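Local structure of predicted zincin-like metalloprotease (Acidothermus cellulolyticus 11B, 3E11) at residues D11-E16 with E85-V90; E44-Y49 with N74-L79; V50-T55 with L65-I70. The protein is of unknown function but is predicted to be a zincin-like metalloprotease, and a calcium-binding site has been seen in it. All coordinates share one frame; numbering follows the deposited sequence. Where two conformers were deposited one is given.

Contact 1: D11-E16 with E85-V90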
loop_
_atom_site.group_PDB
_atom_site.type_symbol
_atom_site.label_atom_id
_atom_site.label_comp_id
_atom_site.label_asym_id
_atom_site.label_seq_id
_atom_site.Cartn_x
_atom_site.Cartn_y
_atom_site.Cartn_z
ATOM N N ASP A 11 3.243 -10.588 -4.361
ATOM C CA ASP A 11 2.816 -9.685 -5.439
ATOM C C ASP A 11 1.375 -9.922 -5.906
ATOM O O ASP A 11 0.619 -8.974 -6.109
ATOM C CB ASP A 11 3.781 -9.740 -6.625
ATOM C CG ASP A 11 5.143 -9.201 -6.281
ATOM O OD1 ASP A 11 5.214 -8.411 -5.330
ATOM O OD2 ASP A 11 6.131 -9.596 -6.949
ATOM N N GLU A 12 0.992 -11.174 -6.002
ATOM C CA GLU A 12 -0.366 -11.556 -6.352
ATOM C C GLU A 12 -1.378 -11.153 -5.303
ATOM O O GLU A 12 -2.468 -10.697 -5.633
ATOM C CB GLU A 12 -0.411 -13.072 -6.563
ATOM C CG GLU A 12 0.461 -13.539 -7.742
ATOM C CD GLU A 12 0.551 -15.053 -7.915
ATOM O OE1 GLU A 12 -0.014 -15.803 -7.099
ATOM O OE2 GLU A 12 1.196 -15.502 -8.892
ATOM N N LEU A 13 -1.018 -11.338 -4.038
ATOM C CA LEU A 13 -1.831 -10.858 -2.913
ATOM C C LEU A 13 -1.964 -9.314 -2.913
ATOM O O LEU A 13 -3.025 -8.781 -2.627
ATOM C CB LEU A 13 -1.256 -11.386 -1.597
ATOM C CG LEU A 13 -1.230 -12.942 -1.538
ATOM C CD1 LEU A 13 -0.795 -13.428 -0.162
ATOM C CD2 LEU A 13 -2.547 -13.567 -1.938
ATOM N N VAL A 14 -0.892 -8.606 -3.238
ATOM C CA VAL A 14 -0.984 -7.159 -3.412
ATOM C C VAL A 14 -1.986 -6.755 -4.513
ATOM O O VAL A 14 -2.790 -5.805 -4.321
ATOM C CB VAL A 14 0.395 -6.526 -3.652
ATOM C CG1 VAL A 14 0.255 -5.051 -3.910
ATOM C CG2 VAL A 14 1.300 -6.799 -2.445
ATOM N N ALA A 15 -1.948 -7.458 -5.645
ATOM C CA ALA A 15 -2.860 -7.181 -6.738
ATOM C C ALA A 15 -4.301 -7.384 -6.260
ATOM O O ALA A 15 -5.150 -6.544 -6.537
ATOM C CB ALA A 15 -2.567 -8.018 -7.953
ATOM N N GLU A 16 -4.550 -8.466 -5.523
ATOM C CA GLU A 16 -5.895 -8.751 -4.997
ATOM C C GLU A 16 -6.324 -7.682 -3.997
ATOM O O GLU A 16 -7.488 -7.299 -3.962
ATOM C CB GLU A 16 -5.960 -10.124 -4.333
ATOM C CG GLU A 16 -7.353 -10.483 -3.777
ATOM C CD GLU A 16 -8.397 -10.681 -4.854
ATOM O OE1 GLU A 16 -8.008 -10.917 -6.015
ATOM O OE2 GLU A 16 -9.610 -10.611 -4.547
ATOM N N GLU A 85 -5.834 -12.978 5.237
ATOM C CA GLU A 85 -5.464 -11.958 6.239
ATOM C C GLU A 85 -4.412 -11.030 5.664
ATOM O O GLU A 85 -4.459 -9.821 5.887
ATOM C CB GLU A 85 -4.995 -12.569 7.554
ATOM C CG GLU A 85 -6.128 -13.229 8.316
ATOM C CD GLU A 85 -5.746 -13.734 9.698
ATOM O OE1 GLU A 85 -4.579 -13.659 10.108
ATOM O OE2 GLU A 85 -6.661 -14.215 10.387
ATOM N N VAL A 86 -3.472 -11.583 4.910
ATOM C CA VAL A 86 -2.432 -10.774 4.245
ATOM C C VAL A 86 -3.079 -9.775 3.267
ATOM O O VAL A 86 -2.757 -8.581 3.284
ATOM C CB VAL A 86 -1.359 -11.621 3.491
ATOM C CG1 VAL A 86 -0.428 -10.716 2.693
ATOM C CG2 VAL A 86 -0.538 -12.413 4.459
ATOM N N ILE A 87 -3.974 -10.262 2.424
ATOM C CA ILE A 87 -4.698 -9.401 1.477
ATOM C C ILE A 87 -5.357 -8.237 2.212
ATOM O O ILE A 87 -5.202 -7.047 1.820
ATOM C CB ILE A 87 -5.766 -10.199 0.662
ATOM C CG1 ILE A 87 -5.079 -11.161 -0.336
ATOM C CG2 ILE A 87 -6.646 -9.242 -0.106
ATOM C CD1 ILE A 87 -5.959 -12.283 -0.862
ATOM N N ASP A 88 -6.083 -8.576 3.278
ATOM C CA ASP A 88 -6.805 -7.584 4.085
ATOM C C ASP A 88 -5.871 -6.553 4.699
ATOM O O ASP A 88 -6.143 -5.351 4.676
ATOM C CB ASP A 88 -7.594 -8.261 5.189
ATOM C CG ASP A 88 -8.801 -8.961 4.666
ATOM O OD1 ASP A 88 -9.151 -8.723 3.513
ATOM O OD2 ASP A 88 -9.396 -9.775 5.388
ATOM N N GLU A 89 -4.772 -7.046 5.242
ATOM C CA GLU A 89 -3.801 -6.207 5.876
ATOM C C GLU A 89 -3.113 -5.294 4.876
ATOM O O GLU A 89 -2.874 -4.122 5.158
ATOM C CB GLU A 89 -2.787 -7.058 6.631
ATOM C CG GLU A 89 -2.071 -6.313 7.730
ATOM C CD GLU A 89 -3.031 -5.748 8.771
ATOM O OE1 GLU A 89 -4.003 -6.416 9.133
ATOM O OE2 GLU A 89 -2.823 -4.620 9.200
ATOM N N VAL A 90 -2.744 -5.843 3.737
ATOM C CA VAL A 90 -2.190 -5.010 2.654
ATOM C C VAL A 90 -3.196 -3.928 2.201
ATOM O O VAL A 90 -2.834 -2.740 2.073
ATOM C CB VAL A 90 -1.729 -5.833 1.450
ATOM C CG1 VAL A 90 -1.284 -4.894 0.260
ATOM C CG2 VAL A 90 -0.550 -6.733 1.819
#

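Contact 2: E44-Y49 with N74-L79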
loop_
_atom_site.group_PDB
_atom_site.type_symbol
_atom_site.label_atom_id
_atom_site.label_comp_id
_atom_site.label_asym_id
_atom_site.label_seq_id
_atom_site.Cartn_x
_atom_site.Cartn_y
_atom_site.Cartn_z
ATOM N N GLU A 44 8.597 -0.866 12.945
ATOM C CA GLU A 44 7.162 -0.754 13.204
ATOM C C GLU A 44 6.289 -0.583 11.930
ATOM O O GLU A 44 5.069 -0.700 12.008
ATOM C CB GLU A 44 6.910 0.443 14.129
ATOM N N LEU A 45 6.885 -0.277 10.781
ATOM C CA LEU A 45 6.074 0.108 9.610
ATOM C C LEU A 45 5.540 -1.086 8.841
ATOM O O LEU A 45 6.281 -2.047 8.602
ATOM C CB LEU A 45 6.889 0.937 8.624
ATOM C CG LEU A 45 7.477 2.265 9.094
ATOM C CD1 LEU A 45 8.155 2.942 7.906
ATOM C CD2 LEU A 45 6.398 3.143 9.700
ATOM N N LEU A 46 4.284 -0.982 8.379
ATOM C CA LEU A 46 3.719 -1.917 7.393
ATOM C C LEU A 46 3.764 -1.333 5.979
ATOM O O LEU A 46 3.724 -2.056 4.998
ATOM C CB LEU A 46 2.275 -2.262 7.727
ATOM C CG LEU A 46 2.007 -2.730 9.166
ATOM C CD1 LEU A 46 0.547 -3.134 9.325
ATOM C CD2 LEU A 46 2.939 -3.863 9.521
ATOM N N GLY A 47 3.809 -0.009 5.907
ATOM C CA GLY A 47 3.845 0.682 4.648
ATOM C C GLY A 47 4.391 2.079 4.789
ATOM O O GLY A 47 4.570 2.569 5.921
ATOM N N LEU A 48 4.662 2.714 3.643
ATOM C CA LEU A 48 5.237 4.074 3.635
ATOM C C LEU A 48 4.854 4.783 2.342
ATOM O O LEU A 48 4.982 4.203 1.276
ATOM C CB LEU A 48 6.768 3.997 3.746
ATOM C CG LEU A 48 7.558 5.295 3.598
ATOM C CD1 LEU A 48 7.224 6.247 4.732
ATOM C CD2 LEU A 48 9.051 5.030 3.521
ATOM N N TYR A 49 4.350 6.013 2.438
ATOM C CA TYR A 49 4.002 6.778 1.257
ATOM C C TYR A 49 5.241 7.555 0.858
ATOM O O TYR A 49 5.851 8.262 1.683
ATOM C CB TYR A 49 2.828 7.739 1.501
ATOM C CG TYR A 49 2.295 8.334 0.223
ATOM C CD1 TYR A 49 2.926 9.429 -0.398
ATOM C CD2 TYR A 49 1.160 7.822 -0.373
ATOM C CE1 TYR A 49 2.421 9.966 -1.569
ATOM C CE2 TYR A 49 0.682 8.320 -1.552
ATOM C CZ TYR A 49 1.296 9.387 -2.146
ATOM O OH TYR A 49 0.765 9.867 -3.300
ATOM N N ASN A 74 7.672 -8.492 5.295
ATOM C CA ASN A 74 7.960 -9.178 6.569
ATOM C C ASN A 74 7.001 -8.742 7.686
ATOM O O ASN A 74 6.468 -9.586 8.437
ATOM C CB ASN A 74 9.407 -8.962 6.987
ATOM C CG ASN A 74 10.370 -9.679 6.107
ATOM O OD1 ASN A 74 9.972 -10.435 5.215
ATOM N ND2 ASN A 74 11.649 -9.463 6.336
ATOM N N THR A 75 6.781 -7.431 7.803
ATOM C CA THR A 75 6.060 -6.884 8.953
ATOM C C THR A 75 4.574 -7.181 8.793
ATOM O O THR A 75 3.901 -7.466 9.771
ATOM C CB THR A 75 6.334 -5.373 9.178
ATOM O OG1 THR A 75 6.192 -4.685 7.946
ATOM C CG2 THR A 75 7.728 -5.150 9.698
ATOM N N ILE A 76 4.079 -7.163 7.556
ATOM C CA ILE A 76 2.698 -7.555 7.223
ATOM C C ILE A 76 2.461 -9.022 7.547
ATOM O O ILE A 76 1.462 -9.388 8.180
ATOM C CB ILE A 76 2.385 -7.324 5.705
ATOM C CG1 ILE A 76 2.254 -5.821 5.379
ATOM C CG2 ILE A 76 1.114 -8.075 5.272
ATOM C CD1 ILE A 76 0.852 -5.210 5.609
ATOM N N CYS A 77 3.359 -9.876 7.072
ATOM C CA CYS A 77 3.144 -11.326 7.232
ATOM C C CYS A 77 3.167 -11.750 8.672
ATOM O O CYS A 77 2.411 -12.607 9.062
ATOM C CB CYS A 77 4.137 -12.159 6.428
ATOM S SG CYS A 77 3.780 -12.085 4.624
ATOM N N ALA A 78 4.008 -11.113 9.471
ATOM C CA ALA A 78 4.111 -11.408 10.905
ATOM C C ALA A 78 2.788 -11.247 11.633
ATOM O O ALA A 78 2.595 -11.854 12.675
ATOM C CB ALA A 78 5.140 -10.539 11.553
ATOM N N LEU A 79 1.914 -10.394 11.114
ATOM C CA LEU A 79 0.594 -10.158 11.682
ATOM C C LEU A 79 -0.523 -11.098 11.164
ATOM O O LEU A 79 -1.686 -10.994 11.626
ATOM C CB LEU A 79 0.186 -8.707 11.374
ATOM C CG LEU A 79 0.946 -7.595 12.074
ATOM C CD1 LEU A 79 0.493 -6.241 11.475
ATOM C CD2 LEU A 79 0.724 -7.673 13.526
#

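Contact 3: V50-T55 with L65-I70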
loop_
_atom_site.group_PDB
_atom_site.type_symbol
_atom_site.label_atom_id
_atom_site.label_comp_id
_atom_site.label_asym_id
_atom_site.label_seq_id
_atom_site.Cartn_x
_atom_site.Cartn_y
_atom_site.Cartn_z
ATOM N N VAL A 50 5.594 7.437 -0.420
ATOM C CA VAL A 50 6.723 8.150 -0.994
ATOM C C VAL A 50 6.222 9.055 -2.124
ATOM O O VAL A 50 5.808 8.582 -3.200
ATOM C CB VAL A 50 7.759 7.187 -1.545
ATOM C CG1 VAL A 50 8.941 7.959 -2.136
ATOM C CG2 VAL A 50 8.189 6.193 -0.473
ATOM N N GLY A 51 6.243 10.356 -1.855
ATOM C CA GLY A 51 5.888 11.393 -2.821
ATOM C C GLY A 51 7.061 11.762 -3.684
ATOM O O GLY A 51 8.126 12.102 -3.179
ATOM N N ILE A 52 6.857 11.764 -4.991
ATOM C CA ILE A 52 7.915 12.051 -5.963
ATOM C C ILE A 52 8.066 13.567 -6.133
ATOM O O ILE A 52 7.058 14.256 -6.332
ATOM C CB ILE A 52 7.579 11.437 -7.351
ATOM C CG1 ILE A 52 7.428 9.909 -7.259
ATOM C CG2 ILE A 52 8.656 11.779 -8.370
ATOM C CD1 ILE A 52 8.643 9.190 -6.805
ATOM N N PRO A 53 9.316 14.108 -6.048
ATOM C CA PRO A 53 9.547 15.548 -6.262
ATOM C C PRO A 53 9.069 15.955 -7.648
ATOM O O PRO A 53 9.038 15.114 -8.560
ATOM C CB PRO A 53 11.065 15.702 -6.165
ATOM C CG PRO A 53 11.535 14.481 -5.501
ATOM C CD PRO A 53 10.566 13.403 -5.735
ATOM N N LEU A 54 8.708 17.226 -7.800
ATOM C CA LEU A 54 8.196 17.744 -9.067
ATOM C C LEU A 54 9.243 17.547 -10.188
ATOM O O LEU A 54 8.900 17.217 -11.318
ATOM C CB LEU A 54 7.871 19.254 -8.932
ATOM C CG LEU A 54 7.156 19.923 -10.094
ATOM C CD1 LEU A 54 5.914 19.115 -10.496
ATOM C CD2 LEU A 54 6.766 21.336 -9.752
ATOM N N THR A 55 10.509 17.759 -9.838
ATOM C CA THR A 55 11.655 17.529 -10.726
ATOM C C THR A 55 11.761 16.138 -11.298
ATOM O O THR A 55 12.389 15.968 -12.324
ATOM C CB THR A 55 12.962 17.615 -9.937
ATOM O OG1 THR A 55 12.854 18.630 -8.956
ATOM C CG2 THR A 55 14.143 17.866 -10.831
ATOM N N LEU A 65 5.535 9.870 -13.763
ATOM C CA LEU A 65 5.877 8.801 -12.860
ATOM C C LEU A 65 4.928 8.855 -11.647
ATOM O O LEU A 65 4.483 9.934 -11.274
ATOM C CB LEU A 65 7.328 8.926 -12.447
ATOM C CG LEU A 65 8.269 8.782 -13.644
ATOM C CD1 LEU A 65 9.665 8.970 -13.171
ATOM C CD2 LEU A 65 8.132 7.406 -14.292
ATOM N N PRO A 66 4.577 7.693 -11.090
ATOM C CA PRO A 66 3.643 7.638 -9.963
ATOM C C PRO A 66 4.342 7.878 -8.637
ATOM O O PRO A 66 5.516 7.545 -8.489
ATOM C CB PRO A 66 3.136 6.181 -10.009
ATOM C CG PRO A 66 4.347 5.432 -10.483
ATOM C CD PRO A 66 5.057 6.348 -11.451
ATOM N N ASP A 67 3.624 8.452 -7.685
ATOM C CA ASP A 67 3.963 8.311 -6.269
ATOM C C ASP A 67 4.005 6.827 -5.913
ATOM O O ASP A 67 3.430 5.997 -6.617
ATOM C CB ASP A 67 2.942 9.034 -5.371
ATOM C CG ASP A 67 3.168 10.545 -5.277
ATOM O OD1 ASP A 67 4.123 11.083 -5.916
ATOM O OD2 ASP A 67 2.375 11.210 -4.577
ATOM N N ARG A 68 4.662 6.498 -4.809
ATOM C CA ARG A 68 4.799 5.086 -4.427
ATOM C C ARG A 68 4.191 4.881 -3.039
ATOM O O ARG A 68 4.290 5.752 -2.189
ATOM C CB ARG A 68 6.268 4.654 -4.456
ATOM C CG ARG A 68 6.819 4.493 -5.852
ATOM C CD ARG A 68 8.354 4.270 -5.892
ATOM N NE ARG A 68 8.753 3.981 -7.267
ATOM C CZ ARG A 68 9.659 3.075 -7.672
ATOM N NH1 ARG A 68 10.304 2.271 -6.829
ATOM N NH2 ARG A 68 9.902 2.959 -8.976
ATOM N N ILE A 69 3.516 3.759 -2.848
ATOM C CA ILE A 69 3.238 3.260 -1.525
ATOM C C ILE A 69 4.061 1.974 -1.392
ATOM O O ILE A 69 3.874 1.018 -2.161
ATOM C CB ILE A 69 1.752 3.000 -1.301
ATOM C CG1 ILE A 69 0.974 4.337 -1.274
ATOM C CG2 ILE A 69 1.523 2.282 -0.001
ATOM C CD1 ILE A 69 -0.547 4.153 -1.203
ATOM N N ILE A 70 5.003 1.991 -0.457
ATOM C CA ILE A 70 5.815 0.802 -0.185
ATOM C C ILE A 70 5.067 -0.064 0.808
ATOM O O ILE A 70 4.504 0.464 1.760
ATOM C CB ILE A 70 7.190 1.173 0.364
ATOM C CG1 ILE A 70 7.863 2.264 -0.499
ATOM C CG2 ILE A 70 8.079 -0.076 0.446
ATOM C CD1 ILE A 70 8.008 1.916 -1.952
#

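Contact 1: D11-E16 with E85-V90
Leu13 meets Ile87 and Val86 at the centre of this helix-to-helix contact, one methyl for each partner. Its CD2 lies against the end of the isoleucine, 3.8 Å from Ile87 CD1, while Leu13 CD1 reaches Val86 CG1 at 4.0 Å; in both pairs the two side chains are set roughly perpendicular. Ile87 is shared. In the conformer given for Glu16, its aliphatic part is touched as well, with Glu16 CG 3.7 Å from Ile87 CD1. There chi1 (-179°) sets CG anti to the glutamate's own nitrogen and brings it over the end of Ile87, the two chains passing at a slant; the bend at chi2 (67°) then turns the carboxylate outward from the contact. One turn further along helix 83-101, Val90 CG1 faces Val14 CG2 more loosely, at 4.2 Å. The axes of the two helical segments approach to 8.6 Å and cross at -58°, with Leu13 and Ile87 nearest in the backbone. Helix 83-101 is the one that bears an HExxH sequence (His96, Glu97, His100) further on, consistent with the active-site helix of zincins, although no metal is bound to it here. Around this first shell, Phe10 of helix 7-19 and Ile76 of helix 73-78 pack on both Val86 and Val90, while Val34 and Val36 of strand 32-37 lie against Val14. A polar tie joins the same helices where the carbonyl of Glu16 accepts from Arg91 NH2. The side chain of Glu16 also lies close to Asp19, a calcium ligand that carries no ion in this chain.

Contact 2: E44-Y49 with N74-L79
Leu45 and Thr75 make the polar link: the hydroxyl OG1 of Thr75 donates to the carbonyl O of Leu45 at 2.7 Å. The hydroxyl approaches in the carbonyl plane, on a lone pair, with a C=O...donor angle of 141°. Thr75 points its beta carbon toward the loop, and a chi1 of 48° sets OG1 between its own nitrogen and carbonyl carbon, from where it reaches the Leu45 oxygen; the same OG1 has a weak hydrogen bond to the carbonyl of Tyr72, three residues earlier at the end of strand 67-72. A valine in its place would probably leave the Leu45 carbonyl without this donor and the loop less firmly held to the helix. The Leu45 side chain turns away and packs on Pro40 and Tyr72. Leu46 carries the apolar part, meeting three residues with three different atoms. Its CD2 lies 3.7 Å from Thr75 CB, beside the hydroxyl; its CB receives the end of the isoleucine, Ile76 CD1, at 3.9 Å in the conformer given; and its CD1 meets Leu79 CD1 at 3.8 Å, one leucine lying crosswise to the other. With CG anti to the carbonyl carbon (chi1 -51°), the fork of Leu46 is turned to the helix. Here the loop leading into edge strand 47-50 of the three-stranded mixed sheet is joined to the short helix 73-78, which directly follows the central strand 67-72. Glu89 and Thr93 of helix 83-101 also touch Leu46. From Gly47 the chain enters the strand and leaves the helix behind: Leu48 pairs through its backbone with Ile70, and the ring of Tyr49 stacks with His101.

Contact 3: V50-T55 with L65-I70
Asp67 OD1 is gripped by the backbone N of Ile52, at 3.0 Å, and by Arg57 NH2 in a salt bridge. The Ile52 N-H points almost straight at the oxygen (177°) but comes from above the carboxylate plane, 50° out of it. The other oxygen, Asp67 OD2, takes a hydrogen bond from the ring hydroxyl of Tyr49, and with both oxygens engaged the carboxylate is probably well fixed in its rotation. CG of Asp67 stands beside its backbone N (chi1 -80°), which swings the carboxylate up against the Gly51 CA, 3.6 Å from Asp67 OD1. Ile52 and Asp67 run by each other in opposite senses, and in the conformer given Ile52 CG1 sits 3.3 Å from the carbonyl O of Pro66. Alongside, Val50 and Arg68 form an antiparallel hydrogen-bonded pair: Val50 N donates to Arg68 O at 2.8 Å and Arg68 N to Val50 O at 2.9 Å. Their side chains share one face of the sheet, CB to CB 4.1 Å. Val50 CG2 also meets Ile70 CG1 at 3.9 Å, while the extended Arg68 chain leads off to a cation-pi contact with Phe35. The paired backbone is the end of antiparallel edge strand 47-50 on central strand 67-72; beyond it the aspartate takes over to hold the departing loop. Such an edge strand is consistent with zincins, where it borders the active-site cleft beside the HExxH helix.

How the contacts relate
From the N terminus, helix 7-19 supplies the first half of contact 1, whose partner comes 69 residues later on helix 83-101; the large loop so closed holds the whole three-stranded sheet. Contact 2 is nested inside it, joining the approach to strand 47-50 with helix 73-78, and contact 3 is nested in turn inside contact 2, where the chain leaves strand 47-50 and returns as strand 67-72. Contacts 2 and 3 meet along these two neighbouring strands of the sheet. Contacts 1 and 2 touch where helix 73-78 lies on helix 83-101, with Glu89 packed on Ile76 among others. Contacts 1 and 3 stay apart, their centres about 21 Å from each other.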